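Local atomic coordinates of cytokinin riboside 5'-monophosphate phosphoribohydrolase (Corynebacterium glutamicum, PDB entry 5WQ3), a protein that belongs to the LOG-like family of the SLOG clan and has a Rossmann-like fold built round a parallel beta sheet. Residues 60-74 with 158-170. Sequence-based numbering, arbitrary orientation. Where two conformers were deposited one is given.
Sequences GFDALHEMPKAVTVF and MFLKYSQAFVCLP
Lys-161 NZ sits over the centre of the Phe-61 ring, 3.3 Å from its centroid, in a cation-pi contact. The extended lysine chain, with CG anti to the backbone N (chi1 -167°), carries the ammonium there. The same NZ donates to Tyr-162 OH. Leu-64 CB lies over the centre of one face of the Tyr-162 ring, and Lys-161 CG lies on the opposite face, nearer the rim. Farther along, strands 70-74 and 166-168 pair in parallel at the centre of the Rossmann-like sheet. Gln-164 meets Ala-70 twice: its N donates to Ala-70 O, and its OE1 accepts from Ala-70 N at 3.0 Å. Thr-72 OG1 donates to Ser-163 OG at 2.9 Å. Ser-163 OG in turn donates to Phe-159 O at 2.6 Å, which ties the strand to helix 152-162. On the same sheet face, Phe-74 turns its edge to the Phe-159 face (planes at 88°), and to that of Phe-166 in one of two conformers. Glu-178 of helix 173-188 touches Phe-74 and Phe-159. Val-73 and Val-167 point to the other face, against Leu-92 of helix 84-98. The two buried hydroxyls thus form a relay ending on Phe-159 O, while aromatic face and tyrosine oxygen probably ease the lysine charge.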
ATOM      1  N   GLY C  60      27.394 -13.854  55.393  1.00 19.00           N
ATOM      2  CA  GLY C  60      26.923 -12.842  56.336  1.00 20.45           C
ATOM      3  C   GLY C  60      27.756 -12.904  57.631  1.00 20.43           C
ATOM      4  O   GLY C  60      28.261 -11.860  58.100  1.00 20.99           O
ATOM      5  N   PHE C  61      28.001 -14.118  58.151  1.00 20.22           N
ATOM      6  CA  PHE C  61      28.744 -14.301  59.411  1.00 20.11           C
ATOM      7  C   PHE C  61      30.197 -13.835  59.176  1.00 27.53           C
ATOM      8  O   PHE C  61      30.805 -13.163  60.005  1.00 23.22           O
ATOM      9  CB  PHE C  61      28.757 -15.765  59.957  1.00 21.71           C
ATOM     10  CG  PHE C  61      27.418 -16.293  60.435  1.00 21.64           C
ATOM     11  CD1 PHE C  61      26.278 -15.461  60.569  1.00 19.53           C
ATOM     12  CD2 PHE C  61      27.300 -17.632  60.769  1.00 21.18           C
ATOM     13  CE1 PHE C  61      25.092 -15.973  60.994  1.00 19.52           C
ATOM     14  CE2 PHE C  61      26.103 -18.162  61.215  1.00 22.05           C
ATOM     15  CZ  PHE C  61      24.971 -17.319  61.335  1.00 22.36           C
ATOM     16  N   ASP C  62      30.730 -14.165  58.005  1.00 29.98           N
ATOM     17  CA  ASP C  62      32.057 -13.764  57.639  1.00 29.37           C
ATOM     18  C   ASP C  62      32.264 -12.261  57.510  1.00 28.95           C
ATOM     19  O   ASP C  62      33.191 -11.730  58.053  1.00 31.21           O
ATOM     20  CB  ASP C  62      32.464 -14.449  56.338  1.00 31.91           C
ATOM     21  CG  ASP C  62      33.953 -14.551  56.234  1.00 33.38           C
ATOM     22  OD1 ASP C  62      34.589 -15.129  57.119  1.00 29.67           O
ATOM     23  OD2 ASP C  62      34.492 -13.918  55.358  1.00 39.59           O
ATOM     24  N   ALA C  63      31.383 -11.590  56.819  1.00 24.41           N
ATOM     25  CA  ALA C  63      31.485 -10.166  56.574  1.00 25.89           C
ATOM     26  C   ALA C  63      31.187  -9.306  57.821  1.00 26.51           C
ATOM     27  O   ALA C  63      31.635  -8.174  57.896  1.00 27.54           O
ATOM     28  CB  ALA C  63      30.489  -9.783  55.509  1.00 22.85           C
ATOM     29  N   LEU C  64      30.342  -9.795  58.719  1.00 23.11           N
ATOM     30  CA  LEU C  64      29.881  -8.958  59.860  1.00 23.42           C
ATOM     31  C   LEU C  64      30.538  -9.381  61.142  1.00 23.21           C
ATOM     32  O   LEU C  64      30.342  -8.791  62.219  1.00 23.75           O
ATOM     33  CB  LEU C  64      28.373  -9.061  60.009  1.00 23.24           C
ATOM     34  CG  LEU C  64      27.592  -8.608  58.796  1.00 24.79           C
ATOM     35  CD1 LEU C  64      26.086  -8.852  58.953  1.00 23.90           C
ATOM     36  CD2 LEU C  64      27.829  -7.129  58.583  1.00 25.52           C
ATOM     37  N   HIS C  65      31.394 -10.398  61.056  1.00 25.17           N
ATOM     38  CA  HIS C  65      31.970 -10.955  62.277  1.00 27.54           C
ATOM     39  C   HIS C  65      32.647  -9.861  63.094  1.00 26.46           C
ATOM     40  O   HIS C  65      32.547  -9.819  64.320  1.00 28.40           O
ATOM     41  CB  HIS C  65      33.053 -12.005  61.963  1.00 32.14           C
ATOM     42  CG  HIS C  65      33.678 -12.552  63.182  1.00 37.05           C
ATOM     43  ND1 HIS C  65      32.958 -13.257  64.131  1.00 38.04           N
ATOM     44  CD2 HIS C  65      34.942 -12.448  63.660  1.00 44.46           C
ATOM     45  CE1 HIS C  65      33.756 -13.584  65.135  1.00 42.84           C
ATOM     46  NE2 HIS C  65      34.964 -13.103  64.876  1.00 44.81           N
ATOM     47  N   GLU C  66      33.366  -9.005  62.422  1.00 24.70           N
ATOM     48  CA  GLU C  66      34.144  -7.997  63.117  1.00 31.33           C
ATOM     49  C   GLU C  66      33.407  -6.716  63.488  1.00 29.39           C
ATOM     50  O   GLU C  66      34.013  -5.758  63.973  1.00 32.81           O
ATOM     51  CB  GLU C  66      35.364  -7.669  62.286  1.00 36.46           C
ATOM     52  CG  GLU C  66      36.185  -8.948  62.026  1.00 48.22           C
ATOM     53  CD  GLU C  66      37.597  -8.666  61.586  1.00 62.23           C
ATOM     54  OE1 GLU C  66      37.919  -7.477  61.289  1.00 73.09           O
ATOM     55  OE2 GLU C  66      38.382  -9.648  61.549  1.00 70.82           O
ATOM     56  N   MET C  67      32.116  -6.675  63.275  1.00 25.80           N
ATOM     57  CA  MET C  67      31.351  -5.409  63.458  1.00 23.72           C
ATOM     58  C   MET C  67      31.618  -4.786  64.824  1.00 20.91           C
ATOM     59  O   MET C  67      31.673  -5.457  65.840  1.00 20.88           O
ATOM     60  CB  MET C  67      29.842  -5.640  63.321  1.00 24.52           C
ATOM     61  CG  MET C  67      29.264  -5.665  61.940  1.00 26.25           C
ATOM     62  SD  MET C  67      29.182  -4.054  61.093  1.00 29.55           S
ATOM     63  CE  MET C  67      27.975  -3.100  61.973  1.00 29.55           C
ATOM     64  N   PRO C  68      31.780  -3.479  64.848  1.00 21.75           N
ATOM     65  CA  PRO C  68      31.755  -2.762  66.107  1.00 22.67           C
ATOM     66  C   PRO C  68      30.309  -2.657  66.652  1.00 23.14           C
ATOM     67  O   PRO C  68      29.365  -3.054  66.003  1.00 23.68           O
ATOM     68  CB  PRO C  68      32.209  -1.353  65.684  1.00 22.92           C
ATOM     69  CG  PRO C  68      31.660  -1.216  64.284  1.00 23.40           C
ATOM     70  CD  PRO C  68      31.851  -2.576  63.682  1.00 20.70           C
ATOM     71  N   LYS C  69      30.149  -2.089  67.834  1.00 21.19           N
ATOM     72  CA  LYS C  69      28.806  -1.932  68.382  1.00 21.90           C
ATOM     73  C   LYS C  69      27.879  -1.191  67.380  1.00 18.13           C
ATOM     74  O   LYS C  69      28.320  -0.319  66.627  1.00 17.47           O
ATOM     75  CB  LYS C  69      28.876  -1.284  69.761  1.00 22.19           C
ATOM     76  CG  LYS C  69      29.147   0.206  69.689  1.00 25.95           C
ATOM     77  CD  LYS C  69      29.040   0.730  71.131  1.00 28.46           C
ATOM     78  CE  LYS C  69      29.666   2.086  71.244  1.00 33.99           C
ATOM     79  NZ  LYS C  69      29.736   2.373  72.685  1.00 41.97           N
ATOM     80  N   ALA C  70      26.600  -1.571  67.349  1.00 17.66           N
ATOM     81  CA  ALA C  70      25.694  -1.213  66.274  1.00 17.52           C
ATOM     82  C   ALA C  70      24.255  -1.183  66.710  1.00 17.76           C
ATOM     83  O   ALA C  70      23.876  -1.935  67.618  1.00 17.75           O
ATOM     84  CB  ALA C  70      25.875  -2.169  65.092  1.00 19.41           C
ATOM     85  N   VAL C  71      23.490  -0.277  66.062  1.00 17.43           N
ATOM     86  CA  VAL C  71      22.073  -0.191  66.155  1.00 17.98           C
ATOM     87  C   VAL C  71      21.465  -0.434  64.775  1.00 16.79           C
ATOM     88  O   VAL C  71      21.916   0.148  63.810  1.00 19.82           O
ATOM     89  CB  VAL C  71      21.671   1.212  66.639  1.00 16.40           C
ATOM     90  CG1 VAL C  71      20.154   1.311  66.758  1.00 17.76           C
ATOM     91  CG2 VAL C  71      22.335   1.448  67.981  1.00 17.33           C
ATOM     92  N   THR C  72      20.405  -1.222  64.732  1.00 16.68           N
ATOM     93  CA  THR C  72      19.601  -1.396  63.545  1.00 16.98           C
ATOM     94  C   THR C  72      18.438  -0.420  63.565  1.00 17.94           C
ATOM     95  O   THR C  72      17.746  -0.305  64.527  1.00 19.17           O
ATOM     96  CB  THR C  72      19.037  -2.833  63.367  1.00 18.19           C
ATOM     97  OG1 THR C  72      20.067  -3.785  63.339  1.00 19.73           O
ATOM     98  CG2 THR C  72      18.282  -2.951  62.078  1.00 19.42           C
ATOM     99  N   VAL C  73      18.255   0.266  62.463  1.00 19.45           N
ATOM    100  CA  VAL C  73      17.068   1.207  62.314  1.00 20.01           C
ATOM    101  C   VAL C  73      16.193   0.693  61.133  1.00 20.42           C
ATOM    102  O   VAL C  73      16.700   0.378  60.069  1.00 19.86           O
ATOM    103  CB  VAL C  73      17.516   2.662  62.010  1.00 18.24           C
ATOM    104  CG1 VAL C  73      16.324   3.640  62.040  1.00 21.03           C
ATOM    105  CG2 VAL C  73      18.563   3.078  63.017  1.00 18.76           C
ATOM    106  N   PHE C  74      14.888   0.646  61.352  1.00 19.05           N
ATOM    107  CA  PHE C  74      13.899   0.155  60.416  1.00 19.74           C
ATOM    108  C   PHE C  74      12.923   1.328  60.248  1.00 21.30           C
ATOM    109  O   PHE C  74      12.829   2.182  61.141  1.00 20.35           O
ATOM    110  CB  PHE C  74      13.087  -1.028  60.986  1.00 21.82           C
ATOM    111  CG  PHE C  74      13.881  -2.249  61.160  1.00 25.31           C
ATOM    112  CD1 PHE C  74      14.386  -2.888  60.065  1.00 23.44           C
ATOM    113  CD2 PHE C  74      14.266  -2.676  62.443  1.00 29.88           C
ATOM    114  CE1 PHE C  74      15.190  -3.995  60.199  1.00 26.58           C
ATOM    115  CE2 PHE C  74      15.110  -3.763  62.606  1.00 29.40           C
ATOM    116  CZ  PHE C  74      15.552  -4.440  61.471  1.00 27.81           C
ATOM    117  N   MET C 158      20.887 -11.634  60.794  1.00 18.47           N
ATOM    118  CA  MET C 158      22.050 -10.776  60.854  1.00 18.75           C
ATOM    119  C   MET C 158      21.720  -9.544  61.685  1.00 18.87           C
ATOM    120  O   MET C 158      22.577  -9.080  62.427  1.00 20.08           O
ATOM    121  CB  MET C 158      22.479 -10.335  59.479  1.00 19.82           C
ATOM    122  CG  MET C 158      22.879 -11.407  58.460  1.00 20.04           C
ATOM    123  SD  MET C 158      24.025 -12.554  59.105  1.00 21.91           S
ATOM    124  CE  MET C 158      23.678 -13.992  58.066  1.00 25.36           C
ATOM    125  N   PHE C 159      20.483  -9.045  61.619  1.00 19.45           N
ATOM    126  CA  PHE C 159      20.114  -7.853  62.445  1.00 18.64           C
ATOM    127  C   PHE C 159      20.206  -8.128  63.938  1.00 20.91           C
ATOM    128  O   PHE C 159      20.704  -7.277  64.696  1.00 21.16           O
ATOM    129  CB  PHE C 159      18.718  -7.345  62.113  1.00 20.60           C
ATOM    130  CG  PHE C 159      18.548  -6.820  60.703  1.00 21.30           C
ATOM    131  CD1 PHE C 159      19.384  -5.889  60.183  1.00 23.10           C
ATOM    132  CD2 PHE C 159      17.507  -7.270  59.913  1.00 25.73           C
ATOM    133  CE1 PHE C 159      19.193  -5.384  58.907  1.00 27.21           C
ATOM    134  CE2 PHE C 159      17.296  -6.752  58.618  1.00 26.53           C
ATOM    135  CZ  PHE C 159      18.157  -5.821  58.109  1.00 25.52           C
ATOM    136  N   LEU C 160      19.781  -9.330  64.370  1.00 20.46           N
ATOM    137  CA  LEU C 160      19.784  -9.697  65.755  1.00 22.38           C
ATOM    138  C   LEU C 160      21.173 -10.065  66.223  1.00 23.39           C
ATOM    139  O   LEU C 160      21.534  -9.801  67.355  1.00 21.61           O
ATOM    140  CB  LEU C 160      18.840 -10.878  66.040  1.00 25.00           C
ATOM    141  CG  LEU C 160      17.341 -10.537  65.969  1.00 30.01           C
ATOM    142  CD1 LEU C 160      16.483 -11.808  65.873  1.00 32.72           C
ATOM    143  CD2 LEU C 160      16.976  -9.673  67.187  1.00 29.30           C
ATOM    144  N   LYS C 161      21.939 -10.715  65.369  1.00 22.77           N
ATOM    145  CA  LYS C 161      23.262 -11.202  65.791  1.00 19.78           C
ATOM    146  C   LYS C 161      24.325 -10.067  65.848  1.00 20.01           C
ATOM    147  O   LYS C 161      25.215 -10.138  66.680  1.00 19.53           O
ATOM    148  CB  LYS C 161      23.762 -12.318  64.821  1.00 21.63           C
ATOM    149  CG  LYS C 161      24.971 -13.089  65.360  1.00 21.19           C
ATOM    150  CD  LYS C 161      25.370 -14.223  64.425  1.00 26.76           C
ATOM    151  CE  LYS C 161      26.568 -14.977  64.979  1.00 28.00           C
ATOM    152  NZ  LYS C 161      27.122 -15.915  63.973  1.00 31.08           N
ATOM    153  N   TYR C 162      24.270  -9.067  64.968  1.00 18.33           N
ATOM    154  CA  TYR C 162      25.321  -8.068  64.836  1.00 18.87           C
ATOM    155  C   TYR C 162      24.948  -6.654  65.125  1.00 18.04           C
ATOM    156  O   TYR C 162      25.682  -5.781  64.794  1.00 20.10           O
ATOM    157  CB  TYR C 162      25.918  -8.142  63.436  1.00 22.84           C
ATOM    158  CG  TYR C 162      26.500  -9.507  63.167  1.00 22.48           C
ATOM    159  CD1 TYR C 162      27.659  -9.901  63.786  1.00 24.40           C
ATOM    160  CD2 TYR C 162      25.826 -10.437  62.326  1.00 23.63           C
ATOM    161  CE1 TYR C 162      28.192 -11.188  63.588  1.00 22.84           C
ATOM    162  CE2 TYR C 162      26.340 -11.712  62.118  1.00 19.80           C
ATOM    163  CZ  TYR C 162      27.524 -12.069  62.744  1.00 22.42           C
ATOM    164  OH  TYR C 162      28.057 -13.297  62.517  1.00 21.82           O
ATOM    165  N   SER C 163      23.801  -6.431  65.754  1.00 19.01           N
ATOM    166  CA  SER C 163      23.465  -5.162  66.376  1.00 20.33           C
ATOM    167  C   SER C 163      22.949  -5.441  67.806  1.00 17.65           C
ATOM    168  O   SER C 163      22.691  -6.569  68.150  1.00 18.42           O
ATOM    169  CB  SER C 163      22.470  -4.407  65.524  1.00 20.62           C
ATOM    170  OG  SER C 163      21.181  -4.902  65.746  1.00 21.20           O
ATOM    171  N   GLN C 164      22.867  -4.435  68.652  1.00 19.74           N
ATOM    172  CA  GLN C 164      22.469  -4.617  70.068  1.00 19.78           C
ATOM    173  C   GLN C 164      21.293  -3.683  70.455  1.00 20.11           C
ATOM    174  O   GLN C 164      20.992  -3.519  71.610  1.00 18.04           O
ATOM    175  CB  GLN C 164      23.667  -4.316  70.971  1.00 20.99           C
ATOM    176  CG  GLN C 164      24.884  -5.232  70.701  1.00 19.84           C
ATOM    177  CD  GLN C 164      25.753  -4.821  69.525  1.00 20.73           C
ATOM    178  OE1 GLN C 164      26.149  -3.665  69.385  1.00 18.31           O
ATOM    179  NE2 GLN C 164      26.156  -5.815  68.718  1.00 19.61           N
ATOM    180  N   ALA C 165      20.621  -3.120  69.481  1.00 17.38           N
ATOM    181  CA  ALA C 165      19.459  -2.269  69.767  1.00 18.87           C
ATOM    182  C   ALA C 165      18.726  -2.134  68.459  1.00 19.36           C
ATOM    183  O   ALA C 165      19.329  -2.249  67.405  1.00 19.16           O
ATOM    184  CB  ALA C 165      19.901  -0.882  70.267  1.00 18.53           C
ATOM    185  N   PHE C 166      17.397  -1.963  68.534  0.50 16.17           N
ATOM    186  CA  PHE C 166      16.539  -1.720  67.395  0.50 15.75           C
ATOM    187  C   PHE C 166      15.799  -0.385  67.662  0.50 16.67           C
ATOM    188  O   PHE C 166      15.206  -0.199  68.725  0.50 15.34           O
ATOM    189  CB  PHE C 166      15.427  -2.774  67.245  0.50 14.33           C
ATOM    190  CG  PHE C 166      15.772  -4.013  66.414  0.50 13.95           C
ATOM    191  CD1 PHE C 166      17.054  -4.295  66.019  0.50 12.35           C
ATOM    192  CD2 PHE C 166      14.760  -4.951  66.119  0.50 14.18           C
ATOM    193  CE1 PHE C 166      17.332  -5.461  65.306  0.50 12.80           C
ATOM    194  CE2 PHE C 166      15.027  -6.117  65.416  0.50 13.21           C
ATOM    195  CZ  PHE C 166      16.343  -6.377  65.005  0.50 12.28           C
ATOM    196  N   VAL C 167      15.820   0.479  66.668  1.00 18.73           N
ATOM    197  CA  VAL C 167      14.996   1.682  66.613  1.00 20.12           C
ATOM    198  C   VAL C 167      14.072   1.634  65.407  1.00 21.34           C
ATOM    199  O   VAL C 167      14.485   1.441  64.299  1.00 23.19           O
ATOM    200  CB  VAL C 167      15.854   2.933  66.469  1.00 18.88           C
ATOM    201  CG1 VAL C 167      14.970   4.191  66.398  1.00 22.99           C
ATOM    202  CG2 VAL C 167      16.800   3.017  67.625  1.00 19.84           C
ATOM    203  N   CYS C 168      12.780   1.814  65.638  0.50 19.80           N
ATOM    204  CA  CYS C 168      11.813   1.748  64.537  0.50 18.22           C
ATOM    205  C   CYS C 168      11.226   3.106  64.300  0.50 19.73           C
ATOM    206  O   CYS C 168      10.444   3.588  65.122  0.50 16.83           O
ATOM    207  CB  CYS C 168      10.698   0.778  64.904  0.50 17.46           C
ATOM    208  SG  CYS C 168      11.232  -0.951  65.104  0.50 15.24           S
ATOM    209  N   LEU C 169      11.647   3.733  63.205  1.00 22.72           N
ATOM    210  CA  LEU C 169      10.915   4.841  62.625  1.00 21.90           C
ATOM    211  C   LEU C 169       9.554   4.335  62.127  1.00 23.07           C
ATOM    212  O   LEU C 169       9.275   3.094  62.055  1.00 20.61           O
ATOM    213  CB  LEU C 169      11.714   5.540  61.536  1.00 22.28           C
ATOM    214  CG  LEU C 169      13.099   6.156  61.870  1.00 25.57           C
ATOM    215  CD1 LEU C 169      14.005   6.391  60.690  1.00 23.42           C
ATOM    216  CD2 LEU C 169      12.909   7.497  62.566  1.00 27.37           C
ATOM    217  N   PRO C 170       8.645   5.279  61.858  1.00 24.36           N
ATOM    218  CA  PRO C 170       7.365   4.848  61.350  1.00 24.46           C
ATOM    219  C   PRO C 170       7.502   3.973  60.112  1.00 23.16           C
ATOM    220  O   PRO C 170       8.376   4.201  59.267  1.00 24.60           O
ATOM    221  CB  PRO C 170       6.666   6.175  61.001  1.00 22.95           C
ATOM    222  CG  PRO C 170       7.216   7.119  62.012  1.00 22.26           C
ATOM    223  CD  PRO C 170       8.681   6.745  62.063  1.00 23.37           C
TER
HETATM  224  O   HOH W   1      30.365 -14.014  63.311  1.00 32.62           O
HETATM  225  O   HOH W   2      27.644  -5.275  66.326  1.00 18.96           O